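Local coordinates for specific mitochondrial acyl carrier protein (Toxoplasma, PDB 3CE7) that probably carries growing acyl chains on a phosphopantetheine arm in mitochondrial fatty acid synthesis, as acyl carrier proteins generally do, at residues E62-L65 against D66-I70; A19-N22 against Y23-M27; T85-E88 against I89-F92; R53-D56 against C57-V61; G26-Q29 against K30-K34. One frame throughout, in Å; residues are numbered along the deposited sequence. Where two conformers were deposited one is given.

Contact 1 (E62-L65 against D66-I70)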
# COMPACT_ATOMS: atom_id res chain seq x y z
N GLU A 62 6.37 7.20 -1.14
CA GLU A 62 5.71 7.43 -2.43
C GLU A 62 4.39 6.66 -2.56
O GLU A 62 3.38 7.19 -3.04
CB GLU A 62 6.65 7.04 -3.57
CG GLU A 62 7.84 7.98 -3.69
CD GLU A 62 8.88 7.50 -4.67
OE1 GLU A 62 8.92 6.28 -4.98
OE2 GLU A 62 9.70 8.34 -5.11
N PHE A 63 4.41 5.41 -2.11
CA PHE A 63 3.23 4.56 -2.20
C PHE A 63 2.11 5.08 -1.30
O PHE A 63 0.95 5.12 -1.71
CB PHE A 63 3.55 3.10 -1.87
CG PHE A 63 2.46 2.16 -2.24
CD1 PHE A 63 2.24 1.82 -3.58
CD2 PHE A 63 1.64 1.60 -1.26
CE1 PHE A 63 1.20 0.97 -3.95
CE2 PHE A 63 0.60 0.73 -1.62
CZ PHE A 63 0.38 0.42 -2.97
N VAL A 64 2.46 5.50 -0.10
CA VAL A 64 1.49 6.08 0.82
C VAL A 64 0.85 7.33 0.22
O VAL A 64 -0.36 7.51 0.30
CB VAL A 64 2.14 6.39 2.18
CG1 VAL A 64 1.26 7.32 3.02
CG2 VAL A 64 2.44 5.09 2.94
N LEU A 65 1.65 8.19 -0.41
CA LEU A 65 1.10 9.38 -1.07
C LEU A 65 0.10 8.99 -2.16
O LEU A 65 -0.99 9.57 -2.26
CB LEU A 65 2.22 10.26 -1.63
CG LEU A 65 2.93 11.08 -0.56
CD1 LEU A 65 4.30 11.56 -1.01
CD2 LEU A 65 2.09 12.27 -0.07
N ASP A 66 0.46 7.98 -2.96
CA ASP A 66 -0.42 7.47 -4.01
C ASP A 66 -1.75 6.98 -3.42
O ASP A 66 -2.83 7.23 -3.98
CB ASP A 66 0.25 6.31 -4.75
CG ASP A 66 1.37 6.76 -5.67
OD1 ASP A 66 1.69 7.97 -5.74
OD2 ASP A 66 1.93 5.87 -6.34
N VAL A 67 -1.66 6.26 -2.31
CA VAL A 67 -2.84 5.73 -1.62
C VAL A 67 -3.71 6.84 -1.04
O VAL A 67 -4.94 6.80 -1.14
CB VAL A 67 -2.43 4.73 -0.51
CG1 VAL A 67 -3.63 4.40 0.41
CG2 VAL A 67 -1.86 3.48 -1.14
N GLU A 68 -3.06 7.84 -0.44
CA GLU A 68 -3.77 9.00 0.10
C GLU A 68 -4.55 9.71 -1.00
O GLU A 68 -5.69 10.14 -0.77
CB GLU A 68 -2.79 9.97 0.75
CG GLU A 68 -2.25 9.48 2.09
CD GLU A 68 -1.22 10.42 2.69
OE1 GLU A 68 -0.35 10.91 1.94
OE2 GLU A 68 -1.26 10.64 3.91
N GLU A 69 -3.94 9.82 -2.17
CA GLU A 69 -4.56 10.50 -3.32
C GLU A 69 -5.81 9.77 -3.82
O GLU A 69 -6.84 10.39 -4.06
CB GLU A 69 -3.55 10.66 -4.46
CG GLU A 69 -2.50 11.73 -4.19
CD GLU A 69 -1.36 11.73 -5.20
OE1 GLU A 69 -1.31 10.83 -6.07
OE2 GLU A 69 -0.52 12.64 -5.12
N ILE A 70 -5.70 8.45 -3.96
CA ILE A 70 -6.74 7.65 -4.57
C ILE A 70 -7.92 7.43 -3.61
O ILE A 70 -9.07 7.46 -4.02
CB ILE A 70 -6.17 6.31 -5.11
CG1 ILE A 70 -5.34 6.60 -6.38
CG2 ILE A 70 -7.29 5.32 -5.38
CD1 ILE A 70 -4.42 5.47 -6.83
O HOH W 1 -1.20 12.57 -0.92
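Four backbone bonds, each from an N-H to the carbonyl four residues back, tie Asp66, Val67, Glu68 and Glu69 to Glu62, Phe63, Val64 and Leu65, the shortest being Glu68 N to Val64 O at 2.8 Å. On this regular turn of helix 57-71 the buried side is apolar, while acidic groups lie on the others. On the buried side, Val67 offers one branch to the ring of Phe63: Val67 CG2, which the first torsion sets beside the backbone N, lies 3.7 Å from Phe63 CE2. The same methyl, Val67 CG2, rests 3.3 Å from Phe63 O. Helices 17-29 and 86-98 close over this pair, with Met27 and Ile89 touching both residues, so the turn supplies part of the bundle core of an acyl carrier protein.

On another side, Glu68 runs back along the helix with an extended chain. Glu68 CD comes to 4.0 Å from Val64 CG1, and Glu68 OE1 stands 3.4 Å from Leu65 CD2, a carboxylate oxygen against a methyl. A water donates to Leu65 O at 3.3 Å. Asp66 folds back as well, and Asp66 OD1 approaches Glu62 O to 3.3 Å, acceptor facing acceptor with no bond between them. The chemistry is thus divided: apolar packing lines the inner face, whereas the Glu68 carboxylate has two roles, OE2 accepting from the backbone N of Val75 in a following loop and OE1 receiving a weak bond from the water.

Contact 2 (A19-N22 against Y23-M27)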
# COMPACT_ATOMS: atom_id res chain seq x y z
N ALA A 19 -12.00 -5.59 -1.92
CA ALA A 19 -11.85 -4.72 -3.09
C ALA A 19 -10.66 -3.79 -2.93
O ALA A 19 -9.86 -3.62 -3.87
CB ALA A 19 -13.14 -3.93 -3.31
N VAL A 20 -10.52 -3.21 -1.74
CA VAL A 20 -9.41 -2.29 -1.46
C VAL A 20 -8.07 -3.03 -1.52
O VAL A 20 -7.09 -2.51 -2.06
CB VAL A 20 -9.62 -1.56 -0.11
CG1 VAL A 20 -8.38 -0.78 0.28
CG2 VAL A 20 -10.82 -0.62 -0.20
N THR A 21 -8.03 -4.24 -0.96
CA THR A 21 -6.78 -5.01 -0.98
C THR A 21 -6.37 -5.37 -2.41
O THR A 21 -5.23 -5.14 -2.82
CB THR A 21 -6.85 -6.28 -0.10
OG1 THR A 21 -7.18 -5.92 1.25
CG2 THR A 21 -5.49 -6.97 -0.10
N ASN A 22 -7.32 -5.88 -3.20
CA ASN A 22 -7.05 -6.17 -4.61
C ASN A 22 -6.54 -4.94 -5.36
O ASN A 22 -5.57 -5.02 -6.12
CB ASN A 22 -8.30 -6.76 -5.29
CG ASN A 22 -8.52 -8.23 -4.93
OD1 ASN A 22 -7.58 -8.92 -4.56
ND2 ASN A 22 -9.76 -8.69 -5.04
N TYR A 23 -7.16 -3.78 -5.12
CA TYR A 23 -6.76 -2.55 -5.78
C TYR A 23 -5.34 -2.15 -5.41
O TYR A 23 -4.51 -1.79 -6.27
CB TYR A 23 -7.73 -1.41 -5.43
CG TYR A 23 -7.72 -0.33 -6.47
CD1 TYR A 23 -8.54 -0.43 -7.60
CD2 TYR A 23 -6.86 0.77 -6.37
CE1 TYR A 23 -8.53 0.54 -8.59
CE2 TYR A 23 -6.85 1.76 -7.36
CZ TYR A 23 -7.68 1.62 -8.46
OH TYR A 23 -7.69 2.58 -9.46
N ILE A 24 -5.04 -2.23 -4.12
CA ILE A 24 -3.74 -1.82 -3.60
C ILE A 24 -2.62 -2.75 -4.09
O ILE A 24 -1.53 -2.29 -4.41
CB ILE A 24 -3.79 -1.68 -2.07
CG1 ILE A 24 -4.56 -0.39 -1.74
CG2 ILE A 24 -2.40 -1.72 -1.45
CD1 ILE A 24 -4.76 -0.09 -0.27
N VAL A 25 -2.91 -4.05 -4.20
CA VAL A 25 -1.97 -4.99 -4.83
C VAL A 25 -1.65 -4.54 -6.26
O VAL A 25 -0.48 -4.45 -6.63
CB VAL A 25 -2.48 -6.45 -4.80
CG1 VAL A 25 -1.60 -7.37 -5.67
CG2 VAL A 25 -2.51 -6.96 -3.37
N GLY A 26 -2.69 -4.20 -7.02
CA GLY A 26 -2.51 -3.69 -8.39
C GLY A 26 -1.67 -2.43 -8.46
O GLY A 26 -0.81 -2.29 -9.35
N MET A 27 -1.90 -1.51 -7.53
CA MET A 27 -1.12 -0.27 -7.46
C MET A 27 0.35 -0.57 -7.19
O MET A 27 1.24 0.03 -7.80
CB MET A 27 -1.63 0.63 -6.34
CG MET A 27 -2.99 1.23 -6.58
SD MET A 27 -3.57 2.14 -5.14
CE MET A 27 -2.30 3.36 -4.92
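Tyr23, Asn22 and Val20 carry most of this contact, one turn of helix 17-29, the first helix of the acyl carrier protein's helical bundle. Tyr23 meets the preceding turn through the root of its side chain: Tyr23 CB lies 3.4 Å from Ala19 O, the carbonyl that also accepts from Tyr23 N at 3.0 Å. With CG anti to the backbone N (chi1 -157°), the ring swings away from the turn, so the phenol plays no part in holding it, although Val12 of the N-terminal loop touches the residue.

Asn22 works mainly through its backbone. Gly26 N donates to Asn22 O at 3.1 Å in a nearly straight bond, while the side chain of Asn22 leads off on the exposed side of the helix.

Val20 belongs to the interior. Its carbonyl accepts from Ile24 N, and its side chain lies next to that of Ile24, both pointing the same way, toward helix 86-98, where Val93 and Val94 lie against Val20 and Leu86 against Ile24. Next in sequence to Val20 is Thr21, whose hydroxyl is bonded to Ile17 O one turn earlier and whose carbonyl takes the N-H of Val25. The apolar stripe therefore continues over one full turn, and its direct link is a single methyl pair, Val20 CG1 against Ile24 CD1 at 3.7 Å.

Contact 3 (T85-E88 against I89-F92)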
# COMPACT_ATOMS: atom_id res chain seq x y z
N THR A 85 3.62 -4.33 5.15
CA THR A 85 2.92 -5.11 4.12
C THR A 85 1.76 -4.34 3.51
O THR A 85 1.24 -3.37 4.11
CB THR A 85 2.32 -6.43 4.68
OG1 THR A 85 1.19 -6.13 5.52
CG2 THR A 85 3.38 -7.24 5.45
N LEU A 86 1.34 -4.76 2.32
CA LEU A 86 0.17 -4.14 1.69
C LEU A 86 -1.12 -4.40 2.46
O LEU A 86 -2.02 -3.56 2.45
CB LEU A 86 -0.01 -4.63 0.26
CG LEU A 86 1.11 -4.28 -0.71
CD1 LEU A 86 0.80 -4.97 -2.00
CD2 LEU A 86 1.25 -2.74 -0.88
N GLN A 87 -1.23 -5.56 3.11
CA GLN A 87 -2.43 -5.83 3.89
C GLN A 87 -2.62 -4.76 4.96
O GLN A 87 -3.75 -4.33 5.21
CB GLN A 87 -2.41 -7.21 4.54
CG GLN A 87 -3.75 -7.58 5.15
CD GLN A 87 -4.80 -7.76 4.09
OE1 GLN A 87 -4.78 -8.74 3.34
NE2 GLN A 87 -5.73 -6.80 3.99
N GLU A 88 -1.53 -4.35 5.59
CA GLU A 88 -1.61 -3.31 6.62
C GLU A 88 -2.12 -1.99 6.05
O GLU A 88 -2.90 -1.28 6.68
CB GLU A 88 -0.23 -3.10 7.25
CG GLU A 88 0.20 -4.28 8.13
CD GLU A 88 1.65 -4.18 8.55
OE1 GLU A 88 2.41 -3.44 7.89
OE2 GLU A 88 2.05 -4.86 9.53
N ILE A 89 -1.65 -1.66 4.84
CA ILE A 89 -2.05 -0.42 4.20
C ILE A 89 -3.54 -0.47 3.85
O ILE A 89 -4.29 0.48 4.17
CB ILE A 89 -1.19 -0.10 2.97
CG1 ILE A 89 0.28 -0.02 3.39
CG2 ILE A 89 -1.63 1.25 2.36
CD1 ILE A 89 1.27 0.30 2.26
N ALA A 90 -3.97 -1.57 3.22
CA ALA A 90 -5.39 -1.77 2.90
C ALA A 90 -6.25 -1.69 4.16
O ALA A 90 -7.29 -1.02 4.17
CB ALA A 90 -5.59 -3.09 2.19
N ASP A 91 -5.81 -2.35 5.22
CA ASP A 91 -6.53 -2.31 6.49
C ASP A 91 -6.68 -0.87 7.01
O ASP A 91 -7.74 -0.50 7.53
CB ASP A 91 -5.83 -3.17 7.54
CG ASP A 91 -5.95 -4.68 7.28
OD1 ASP A 91 -6.70 -5.12 6.39
OD2 ASP A 91 -5.25 -5.44 7.99
N PHE A 92 -5.61 -0.08 6.89
CA PHE A 92 -5.66 1.30 7.39
C PHE A 92 -6.65 2.12 6.56
O PHE A 92 -7.43 2.92 7.11
CB PHE A 92 -4.28 1.95 7.36
CG PHE A 92 -4.27 3.31 7.99
CD1 PHE A 92 -4.30 3.44 9.37
CD2 PHE A 92 -4.29 4.47 7.20
CE1 PHE A 92 -4.31 4.71 9.97
CE2 PHE A 92 -4.29 5.73 7.80
CZ PHE A 92 -4.31 5.85 9.18
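Gln87 reaches Asp91 because chi1 near trans (-170°) throws its CG clear of the backbone N and the chain then bends at chi2 (67°), which turns the amide forward along the helix; Asp91, its CG placed beside its own N, leans back to receive it. Gln87 NE2 gives a hydrogen bond of 3.1 Å to Asp91 OD1, arriving from above the carboxylate plane and not within it, with amide and carboxylate turned 27° apart. Gln87 NE2 probably also bonds to Thr21 OG1, so the amide would join this helix to helix 17-29.

At the start of helix 86-98, Thr85 and Glu88 form a capping box. Glu88 N donates to Thr85 OG1 at 3.3 Å, and Thr85 N returns a bond of 3.1 Å to Glu88 OE1, again met from above the carboxylate. That oxygen accepts from Gln84 N as well, so two backbone N-H groups converge on it. Behind the cap the first i to i+4 backbone bond, Ile89 N to Thr85 O, is weak at 3.4 Å, whereas Ala90 N to Leu86 O is 2.9 Å and practically straight. On the buried side Leu86 CD2 and Ile89 CD1 are 4.4 Å apart, a loose meeting, and Phe63 of helix 57-71 touches both residues.

Contact 4 (R53-D56 against C57-V61)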
# COMPACT_ATOMS: atom_id res chain seq x y z
N ARG A 53 16.45 -2.60 -7.46
CA ARG A 53 16.91 -2.54 -6.08
C ARG A 53 15.72 -2.98 -5.23
O ARG A 53 14.59 -3.02 -5.72
CB ARG A 53 17.34 -1.11 -5.70
CG ARG A 53 16.21 -0.08 -5.70
CD ARG A 53 16.74 1.33 -5.50
NE ARG A 53 17.00 1.65 -4.09
CZ ARG A 53 17.74 2.67 -3.67
NH1 ARG A 53 17.91 2.87 -2.37
NH2 ARG A 53 18.31 3.49 -4.54
N LEU A 54 15.98 -3.33 -3.97
CA LEU A 54 14.89 -3.68 -3.07
C LEU A 54 14.11 -2.43 -2.63
O LEU A 54 14.68 -1.35 -2.44
CB LEU A 54 15.39 -4.46 -1.86
CG LEU A 54 16.05 -5.82 -2.18
CD1 LEU A 54 16.49 -6.50 -0.90
CD2 LEU A 54 15.13 -6.74 -2.97
N TRP A 55 12.80 -2.60 -2.50
CA TRP A 55 11.90 -1.58 -1.97
C TRP A 55 12.46 -0.99 -0.68
O TRP A 55 12.90 -1.73 0.20
CB TRP A 55 10.57 -2.27 -1.69
CG TRP A 55 9.45 -1.39 -1.20
CD1 TRP A 55 9.33 -0.77 0.01
CD2 TRP A 55 8.26 -1.09 -1.93
NE1 TRP A 55 8.13 -0.07 0.08
CE2 TRP A 55 7.45 -0.27 -1.10
CE3 TRP A 55 7.78 -1.44 -3.20
CZ2 TRP A 55 6.20 0.23 -1.51
CZ3 TRP A 55 6.53 -0.95 -3.61
CH2 TRP A 55 5.76 -0.12 -2.76
N ASP A 56 12.44 0.34 -0.56
CA ASP A 56 12.97 0.99 0.63
C ASP A 56 12.02 2.07 1.18
O ASP A 56 10.87 2.17 0.72
CB ASP A 56 14.38 1.56 0.36
CG ASP A 56 14.40 2.62 -0.73
OD1 ASP A 56 13.32 3.11 -1.13
OD2 ASP A 56 15.51 2.98 -1.18
N CYS A 57 12.50 2.85 2.15
CA CYS A 57 11.69 3.88 2.80
C CYS A 57 11.09 4.85 1.80
O CYS A 57 9.92 5.22 1.92
CB CYS A 57 12.51 4.65 3.84
SG CYS A 57 12.98 3.65 5.26
N LEU A 58 11.87 5.25 0.79
CA LEU A 58 11.34 6.13 -0.25
C LEU A 58 10.12 5.53 -0.95
O LEU A 58 9.14 6.24 -1.20
CB LEU A 58 12.41 6.47 -1.30
CG LEU A 58 11.94 7.36 -2.46
CD1 LEU A 58 11.47 8.74 -1.98
CD2 LEU A 58 13.07 7.51 -3.47
N ASP A 59 10.20 4.25 -1.31
CA ASP A 59 9.08 3.61 -1.99
C ASP A 59 7.83 3.65 -1.12
O ASP A 59 6.74 3.93 -1.59
CB ASP A 59 9.44 2.19 -2.38
CG ASP A 59 10.57 2.13 -3.39
OD1 ASP A 59 10.40 2.64 -4.53
OD2 ASP A 59 11.62 1.57 -3.05
N THR A 60 8.01 3.38 0.17
CA THR A 60 6.86 3.44 1.08
C THR A 60 6.24 4.84 1.13
O THR A 60 5.02 4.99 1.01
CB THR A 60 7.23 2.93 2.47
OG1 THR A 60 7.63 1.57 2.33
CG2 THR A 60 6.03 3.04 3.43
N VAL A 61 7.08 5.86 1.28
CA VAL A 61 6.62 7.25 1.29
C VAL A 61 5.82 7.56 0.01
O VAL A 61 4.71 8.11 0.08
CB VAL A 61 7.81 8.24 1.45
CG1 VAL A 61 7.35 9.69 1.28
CG2 VAL A 61 8.52 8.05 2.81
O HOH W 2 14.14 1.05 -3.55
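Trp55 and Asp59 make the dense part of this contact: CB of Asp59 sits over the indole face of Trp55, 3.4 Å from the centroid of the five-membered ring and 11° off its normal, a CH-pi contact. Trp55 NE1 donates to Thr60 OG1 in the ring plane, at 2.8 Å and almost straight, so face contact and edge bond together fix the ring's rotation.

Asp56 and Asp59 form the capping box of helix 57-71. Asp56 N donates to the anti lone pair of Asp59 OD2 at 2.9 Å, while chi1 of 62° puts Asp56 CG between its own N and carbonyl carbon and turns Asp56 OD1 to Asp59 N for a weak return bond of 3.3 Å.

The outer side is looser. Within the loop, Arg53 NH1 forms a salt bridge with Asp56 OD2 at 2.7 Å, and a water spans Leu54 O and Asp59 OD2. Exposed Cys57 takes, by sequence match to the family's Asp-Ser-Leu motif, the place of the serine that usually bears phosphopantetheine.

With Asp56 OD1 and Asp59 OD2 3.0 Å apart, Arg53, the backbone N-H groups and the water probably offset the crowding of two carboxylates.

Contact 5 (G26-Q29 against K30-K34)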
# COMPACT_ATOMS: atom_id res chain seq x y z
N GLY A 26 -2.69 -4.20 -7.02
CA GLY A 26 -2.51 -3.69 -8.39
C GLY A 26 -1.67 -2.43 -8.46
O GLY A 26 -0.81 -2.29 -9.35
N MET A 27 -1.90 -1.51 -7.53
CA MET A 27 -1.12 -0.27 -7.46
C MET A 27 0.35 -0.57 -7.19
O MET A 27 1.24 0.03 -7.80
CB MET A 27 -1.63 0.63 -6.34
CG MET A 27 -2.99 1.23 -6.58
SD MET A 27 -3.57 2.14 -5.14
CE MET A 27 -2.30 3.36 -4.92
N CYS A 28 0.59 -1.49 -6.26
CA CYS A 28 1.94 -1.84 -5.84
C CYS A 28 2.71 -2.45 -7.00
O CYS A 28 3.89 -2.18 -7.17
CB CYS A 28 1.90 -2.82 -4.68
SG CYS A 28 3.57 -3.32 -4.11
N GLN A 29 2.02 -3.27 -7.80
CA GLN A 29 2.67 -3.95 -8.92
C GLN A 29 3.31 -2.98 -9.92
O GLN A 29 4.30 -3.31 -10.55
CB GLN A 29 1.68 -4.89 -9.62
CG GLN A 29 1.43 -6.16 -8.80
CD GLN A 29 0.24 -6.99 -9.30
OE1 GLN A 29 -0.65 -6.48 -9.97
NE2 GLN A 29 0.24 -8.27 -8.96
N LYS A 30 2.75 -1.77 -10.03
CA LYS A 30 3.29 -0.76 -10.95
C LYS A 30 4.67 -0.27 -10.51
O LYS A 30 5.45 0.24 -11.32
CB LYS A 30 2.33 0.43 -11.09
CG LYS A 30 0.86 0.08 -11.34
CD LYS A 30 0.61 -0.56 -12.69
CE LYS A 30 -0.88 -0.56 -13.02
NZ LYS A 30 -1.23 -1.68 -13.94
N PHE A 31 4.98 -0.44 -9.23
CA PHE A 31 6.28 -0.04 -8.68
C PHE A 31 7.36 -1.09 -8.96
O PHE A 31 8.56 -0.81 -8.81
CB PHE A 31 6.19 0.14 -7.17
CG PHE A 31 5.63 1.47 -6.72
CD1 PHE A 31 4.32 1.84 -7.06
CD2 PHE A 31 6.39 2.32 -5.92
CE1 PHE A 31 3.80 3.06 -6.62
CE2 PHE A 31 5.87 3.54 -5.49
CZ PHE A 31 4.57 3.90 -5.85
N LEU A 32 6.95 -2.29 -9.36
CA LEU A 32 7.84 -3.44 -9.28
C LEU A 32 8.46 -3.86 -10.61
O LEU A 32 7.95 -3.56 -11.69
CB LEU A 32 7.13 -4.64 -8.64
CG LEU A 32 6.50 -4.39 -7.26
CD1 LEU A 32 5.86 -5.67 -6.72
CD2 LEU A 32 7.50 -3.82 -6.28
N GLN A 33 9.58 -4.56 -10.49
CA GLN A 33 10.25 -5.16 -11.63
C GLN A 33 9.31 -6.18 -12.25
O GLN A 33 8.58 -6.88 -11.54
CB GLN A 33 11.56 -5.82 -11.17
CG GLN A 33 12.41 -6.46 -12.28
CD GLN A 33 12.87 -5.46 -13.34
OE1 GLN A 33 12.62 -5.65 -14.53
NE2 GLN A 33 13.52 -4.38 -12.91
N LYS A 34 9.31 -6.25 -13.58
CA LYS A 34 8.44 -7.18 -14.31
C LYS A 34 8.61 -8.61 -13.79
O LYS A 34 9.74 -9.06 -13.55
CB LYS A 34 8.74 -7.14 -15.81
O HOH W 3 -0.90 -3.57 -11.78
O HOH W 4 5.37 -3.52 -13.17
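Phe31, Lys30 and Leu32 leave the end of helix 17-29 in different directions, each against a carbonyl of the last turn. Phe31 turns a ring edge to the backbone: Phe31 CD1 lies 3.6 Å from Met27 O, close to the ring plane, and Phe31 CB is 3.3 Å from Cys28 O. Beyond the turn this ring meets Phe63 edge to face and Trp55 with planes about 35° apart, which places it among aromatic groups of helix 57-71 and the loop before it.

Leu32 points back toward the helix. Leu32 CG stands 3.4 Å from Cys28 O, so the branch point sits against that carbonyl, and Leu32 CD1 is 4.2 Å from Cys28 SG, while Trp55 and Val38 touch the leucine from the loops.

The chain here passes through a type I beta turn from Gln29 to Leu32. Lys30, Phe31 and Leu32 each donate an N-H to the carbonyl three residues back, Phe31 N to Cys28 O being the shortest at 2.9 Å; in all three the donor stands well above the carbonyl plane.

Lys30 takes the solvent side. Chi1 (-47°) brings Lys30 CG to 3.5 Å from Gly26 O, and the bend at chi2 (-68°) carries the rest of the chain on, CD and CE passing the same carbonyl a little further off. A water links Lys30 NZ with this carbonyl, donating to Gly26 O at 2.7 Å and accepting from the amine, with a weak further bond to Gln29 OE1. A second water, lying beside the turn, donates both to Gln29 O at 2.8 Å and to Leu32 O.

From the N terminus the order is contact 2, contact 5, contact 4, contact 1, contact 3. Each lies within one continuous stretch, so none closes a long loop, and none nests in or crosses another. Contacts 2 and 5 overlap at Gly26 and Met27, following helix 17-29 into the loop beyond it. Contact 4 opens helix 57-71 and contact 1 continues it, while contact 3 opens helix 86-98. The ties between them are mostly packing: Phe63 of contact 1 touches all four others, Trp55 joins contact 4 to contact 5, and Ile24 brings contact 2 onto contact 3, with a probable Thr21-Gln87 hydrogen bond besides. Contacts 2 and 4 lie on opposite sides of the chain's centre and do not touch.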